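Local coordinates for protein beta-lactamase Rm3 (PDB 5IQK) that probably hydrolyses the ring amide of beta-lactam antibiotics as a zinc-dependent subclass B3 metallo-beta-lactamase, giving resistance to these drugs, at residues L96-G110 and P123-R135. Numbering follows the deposited sequence.
Sequences LVAASPSAALDLASG and PKYPPVKDMRLAR
The carbonyl oxygen of G110 takes the backbone N-H of Y125 in its own plane, on a lone pair, with G110 O to Y125 N at 2.8 Å. A water that also binds P123 O adds a weak bond to the same oxygen. G110 lies over one face of the Y125 ring, and its CA makes a CH-pi contact 3.8 Å from the ring centroid. Y125 chi1 is 59°, which sets the ring between its own backbone N and carbonyl carbon and turns it under G110. The ring hydroxyl reaches L107 CD1 and is hydrogen-bonded to the backbone oxygen of G78, beside the zinc ligands H77 and H79. Near the end of helix 101-109, L107 O accepts from V128 N at 2.8 Å in an almost straight bond.

The M131 side chain packs between helix 101-109 and the sheet. M131 SD rests 3.6 Å from L107 CB. A bend at the last torsion, chi3 -74°, carries M131 CE to A108 CB. L133 CD2 lies against A104 CB at 3.6 Å, on the same side of the sheet. R132 points to the opposite side of the sheet from M131 and L133, and L96 CD1 sits over one face of its guanidinium.

Strand 131-133 pairs in parallel with strand 96-99. R132 N binds V97 O, A99 N binds R132 O, and A134 N binds A99 O at 2.7 Å. S100 OG caps the helix through A103 N and also bonds to G158 O. The whole is a beta-alpha-beta unit that ends the larger sheet of the metallo-beta-lactamase fold.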
loop_
_atom_site.group_PDB
_atom_site.type_symbol
_atom_site.label_atom_id
_atom_site.label_comp_id
_atom_site.label_asym_id
_atom_site.label_seq_id
_atom_site.Cartn_x
_atom_site.Cartn_y
_atom_site.Cartn_z
ATOM N N LEU A 96 -8.579 10.758 -10.264
ATOM C CA LEU A 96 -7.144 11.024 -10.313
ATOM C C LEU A 96 -6.389 10.061 -9.415
ATOM O O LEU A 96 -6.937 9.586 -8.421
ATOM C CB LEU A 96 -6.835 12.458 -9.902
ATOM C CG LEU A 96 -7.286 13.497 -10.921
ATOM C CD1 LEU A 96 -7.350 14.871 -10.284
ATOM C CD2 LEU A 96 -6.330 13.473 -12.106
ATOM N N VAL A 97 -5.136 9.781 -9.770
ATOM C CA VAL A 97 -4.272 8.932 -8.961
ATOM C C VAL A 97 -3.174 9.773 -8.304
ATOM O O VAL A 97 -2.491 10.545 -8.976
ATOM C CB VAL A 97 -3.622 7.805 -9.804
ATOM C CG1 VAL A 97 -2.555 7.105 -9.015
ATOM C CG2 VAL A 97 -4.677 6.808 -10.275
ATOM N N ALA A 98 -3.005 9.629 -6.995
ATOM C CA ALA A 98 -1.938 10.347 -6.305
ATOM C C ALA A 98 -0.795 9.395 -5.958
ATOM O O ALA A 98 -1.015 8.309 -5.423
ATOM C CB ALA A 98 -2.467 11.027 -5.050
ATOM N N ALA A 99 0.421 9.819 -6.269
ATOM C CA ALA A 99 1.609 9.012 -6.024
ATOM C C ALA A 99 2.787 9.927 -5.784
ATOM O O ALA A 99 2.743 11.102 -6.154
ATOM C CB ALA A 99 1.882 8.089 -7.187
ATOM N N SER A 100 3.850 9.393 -5.192
ATOM C CA SER A 100 5.061 10.187 -4.971
ATOM C C SER A 100 5.679 10.592 -6.306
ATOM O O SER A 100 5.421 9.965 -7.333
ATOM C CB SER A 100 6.081 9.396 -4.145
ATOM O OG SER A 100 6.605 8.315 -4.899
ATOM N N PRO A 101 6.500 11.648 -6.300
ATOM C CA PRO A 101 7.189 12.040 -7.534
ATOM C C PRO A 101 7.944 10.864 -8.148
ATOM O O PRO A 101 7.873 10.653 -9.359
ATOM C CB PRO A 101 8.138 13.136 -7.058
ATOM C CG PRO A 101 7.391 13.766 -5.928
ATOM C CD PRO A 101 6.694 12.636 -5.224
ATOM N N SER A 102 8.606 10.073 -7.318
ATOM C CA SER A 102 9.365 8.933 -7.840
ATOM C C SER A 102 8.437 7.815 -8.350
ATOM O O SER A 102 8.629 7.310 -9.452
ATOM C CB SER A 102 10.325 8.393 -6.785
ATOM O OG SER A 102 10.933 7.193 -7.241
ATOM N N ALA A 103 7.437 7.431 -7.562
ATOM C CA ALA A 103 6.509 6.384 -7.994
ATOM C C ALA A 103 5.749 6.811 -9.256
ATOM O O ALA A 103 5.458 5.993 -10.127
ATOM C CB ALA A 103 5.521 6.030 -6.869
ATOM N N ALA A 104 5.437 8.100 -9.360
ATOM C CA ALA A 104 4.666 8.597 -10.498
ATOM C C ALA A 104 5.414 8.396 -11.806
ATOM O O ALA A 104 4.801 8.244 -12.866
ATOM C CB ALA A 104 4.331 10.068 -10.316
ATOM N N LEU A 105 6.735 8.429 -11.735
ATOM C CA LEU A 105 7.546 8.139 -12.909
ATOM C C LEU A 105 7.335 6.698 -13.348
ATOM O O LEU A 105 7.190 6.428 -14.543
ATOM C CB LEU A 105 9.026 8.397 -12.634
ATOM C CG LEU A 105 9.448 9.849 -12.420
ATOM C CD1 LEU A 105 10.913 9.882 -12.022
ATOM C CD2 LEU A 105 9.203 10.662 -13.678
ATOM N N ASP A 106 7.314 5.771 -12.388
ATOM C CA ASP A 106 7.022 4.369 -12.707
ATOM C C ASP A 106 5.621 4.221 -13.307
ATOM O O ASP A 106 5.444 3.570 -14.338
ATOM C CB ASP A 106 7.112 3.466 -11.468
ATOM C CG ASP A 106 8.462 3.517 -10.784
ATOM O OD1 ASP A 106 9.441 3.971 -11.404
ATOM O OD2 ASP A 106 8.534 3.087 -9.613
ATOM N N LEU A 107 4.631 4.826 -12.650
ATOM C CA LEU A 107 3.239 4.710 -13.082
ATOM C C LEU A 107 3.038 5.226 -14.501
ATOM O O LEU A 107 2.325 4.608 -15.296
ATOM C CB LEU A 107 2.311 5.459 -12.123
ATOM C CG LEU A 107 1.774 4.678 -10.923
ATOM C CD1 LEU A 107 2.890 4.046 -10.079
ATOM C CD2 LEU A 107 0.897 5.598 -10.086
ATOM N N ALA A 108 3.687 6.345 -14.816
ATOM C CA ALA A 108 3.527 6.989 -16.113
ATOM C C ALA A 108 4.075 6.146 -17.268
ATOM O O ALA A 108 3.563 6.213 -18.390
ATOM C CB ALA A 108 4.194 8.375 -16.103
ATOM N N SER A 109 5.094 5.338 -16.997
ATOM C CA SER A 109 5.705 4.540 -18.051
ATOM C C SER A 109 5.314 3.071 -17.948
ATOM O O SER A 109 5.539 2.293 -18.872
ATOM C CB SER A 109 7.229 4.670 -18.001
ATOM O OG SER A 109 7.734 4.151 -16.782
ATOM N N GLY A 110 4.718 2.701 -16.821
ATOM C CA GLY A 110 4.330 1.323 -16.579
ATOM C C GLY A 110 5.537 0.432 -16.313
ATOM O O GLY A 110 5.473 -0.784 -16.492
ATOM N N PRO A 123 7.680 -7.323 -14.891
ATOM C CA PRO A 123 7.054 -7.035 -16.185
ATOM C C PRO A 123 6.574 -5.593 -16.289
ATOM O O PRO A 123 6.354 -4.953 -15.255
ATOM C CB PRO A 123 5.851 -7.990 -16.223
ATOM C CG PRO A 123 6.051 -8.969 -15.092
ATOM C CD PRO A 123 6.867 -8.235 -14.070
ATOM N N LYS A 124 6.407 -5.091 -17.509
ATOM C CA LYS A 124 5.752 -3.795 -17.708
ATOM C C LYS A 124 4.274 -3.935 -17.350
ATOM O O LYS A 124 3.728 -5.040 -17.407
ATOM C CB LYS A 124 5.897 -3.313 -19.151
ATOM C CG LYS A 124 7.339 -3.127 -19.602
ATOM C CD LYS A 124 7.437 -2.710 -21.062
ATOM C CE LYS A 124 8.893 -2.695 -21.523
ATOM N NZ LYS A 124 9.099 -1.987 -22.822
ATOM N N TYR A 125 3.628 -2.828 -16.993
ATOM C CA TYR A 125 2.189 -2.832 -16.708
ATOM C C TYR A 125 1.501 -1.612 -17.357
ATOM O O TYR A 125 2.183 -0.703 -17.844
ATOM C CB TYR A 125 1.936 -2.879 -15.190
ATOM C CG TYR A 125 2.526 -1.737 -14.372
ATOM C CD1 TYR A 125 1.856 -0.519 -14.252
ATOM C CD2 TYR A 125 3.710 -1.903 -13.675
ATOM C CE1 TYR A 125 2.384 0.521 -13.486
ATOM C CE2 TYR A 125 4.257 -0.872 -12.907
ATOM C CZ TYR A 125 3.585 0.334 -12.814
ATOM O OH TYR A 125 4.114 1.356 -12.045
ATOM N N PRO A 126 0.152 -1.588 -17.384
ATOM C CA PRO A 126 -0.518 -0.474 -18.067
ATOM C C PRO A 126 -0.195 0.897 -17.477
ATOM O O PRO A 126 -0.359 1.102 -16.277
ATOM C CB PRO A 126 -2.004 -0.804 -17.888
ATOM C CG PRO A 126 -2.033 -2.288 -17.779
ATOM C CD PRO A 126 -0.811 -2.636 -16.988
ATOM N N PRO A 127 0.281 1.828 -18.317
ATOM C CA PRO A 127 0.643 3.163 -17.829
ATOM C C PRO A 127 -0.561 3.927 -17.272
ATOM O O PRO A 127 -1.666 3.827 -17.813
ATOM C CB PRO A 127 1.199 3.855 -19.081
ATOM C CG PRO A 127 1.626 2.727 -19.978
ATOM C CD PRO A 127 0.587 1.664 -19.747
ATOM N N VAL A 128 -0.338 4.700 -16.212
ATOM C CA VAL A 128 -1.401 5.502 -15.625
ATOM C C VAL A 128 -1.349 6.866 -16.271
ATOM O O VAL A 128 -0.296 7.507 -16.304
ATOM C CB VAL A 128 -1.266 5.630 -14.106
ATOM C CG1 VAL A 128 -2.397 6.496 -13.566
ATOM C CG2 VAL A 128 -1.293 4.254 -13.461
ATOM N N LYS A 129 -2.498 7.292 -16.782
ATOM C CA LYS A 129 -2.610 8.461 -17.637
ATOM C C LYS A 129 -2.560 9.785 -16.858
ATOM O O LYS A 129 -1.794 10.686 -17.200
ATOM C CB LYS A 129 -3.909 8.330 -18.449
ATOM C CG LYS A 129 -4.013 9.168 -19.718
ATOM C CD LYS A 129 -5.424 9.065 -20.316
ATOM C CE LYS A 129 -5.463 9.549 -21.761
ATOM N NZ LYS A 129 -6.850 9.750 -22.278
ATOM N N ASP A 130 -3.378 9.900 -15.818
ATOM C CA ASP A 130 -3.564 11.178 -15.124
ATOM C C ASP A 130 -3.235 11.087 -13.640
ATOM O O ASP A 130 -3.798 10.260 -12.921
ATOM C CB ASP A 130 -4.991 11.677 -15.324
ATOM C CG ASP A 130 -5.325 11.889 -16.784
ATOM O OD1 ASP A 130 -4.576 12.628 -17.459
ATOM O OD2 ASP A 130 -6.323 11.310 -17.259
ATOM N N MET A 131 -2.321 11.937 -13.180
ATOM C CA MET A 131 -1.797 11.813 -11.821
ATOM C C MET A 131 -1.597 13.126 -11.071
ATOM O O MET A 131 -1.449 14.180 -11.672
ATOM C CB MET A 131 -0.472 11.065 -11.859
ATOM C CG MET A 131 -0.624 9.598 -12.190
ATOM S SD MET A 131 0.952 8.788 -12.054
ATOM C CE MET A 131 1.772 9.376 -13.532
ATOM N N ARG A 132 -1.603 13.039 -9.746
ATOM C CA ARG A 132 -1.248 14.170 -8.892
ATOM C C ARG A 132 -0.088 13.768 -7.994
ATOM O O ARG A 132 -0.087 12.686 -7.430
ATOM C CB ARG A 132 -2.446 14.624 -8.051
ATOM C CG ARG A 132 -3.620 15.118 -8.870
ATOM C CD ARG A 132 -3.177 16.246 -9.791
ATOM N NE ARG A 132 -4.231 16.693 -10.698
ATOM C CZ ARG A 132 -5.133 17.619 -10.393
ATOM N NH1 ARG A 132 -5.115 18.198 -9.199
ATOM N NH2 ARG A 132 -6.053 17.970 -11.281
ATOM N N LEU A 133 0.903 14.636 -7.850
ATOM C CA LEU A 133 2.055 14.255 -7.044
ATOM C C LEU A 133 1.759 14.406 -5.555
ATOM O O LEU A 133 1.234 15.437 -5.117
ATOM C CB LEU A 133 3.269 15.092 -7.444
ATOM C CG LEU A 133 3.696 14.877 -8.894
ATOM C CD1 LEU A 133 4.937 15.696 -9.219
ATOM C CD2 LEU A 133 3.950 13.406 -9.155
ATOM N N ALA A 134 2.100 13.375 -4.790
ATOM C CA ALA A 134 1.935 13.372 -3.340
ATOM C C ALA A 134 3.298 13.456 -2.662
ATOM O O ALA A 134 4.087 12.515 -2.715
ATOM C CB ALA A 134 1.199 12.125 -2.884
ATOM N N ARG A 135 3.567 14.584 -2.016
ATOM C CA ARG A 135 4.842 14.772 -1.338
ATOM C C ARG A 135 4.635 14.502 0.146
ATOM O O ARG A 135 3.495 14.459 0.624
ATOM C CB ARG A 135 5.337 16.197 -1.561
ATOM C CG ARG A 135 5.400 16.550 -3.031
ATOM C CD ARG A 135 6.075 17.877 -3.299
ATOM N NE ARG A 135 6.014 18.204 -4.721
ATOM C CZ ARG A 135 6.906 17.817 -5.623
ATOM N NH1 ARG A 135 7.953 17.090 -5.257
ATOM N NH2 ARG A 135 6.751 18.168 -6.893
HETATM O O HOH W 1 4.196 -0.020 -19.888
HETATM O O HOH W 2 6.956 -2.791 -14.203
#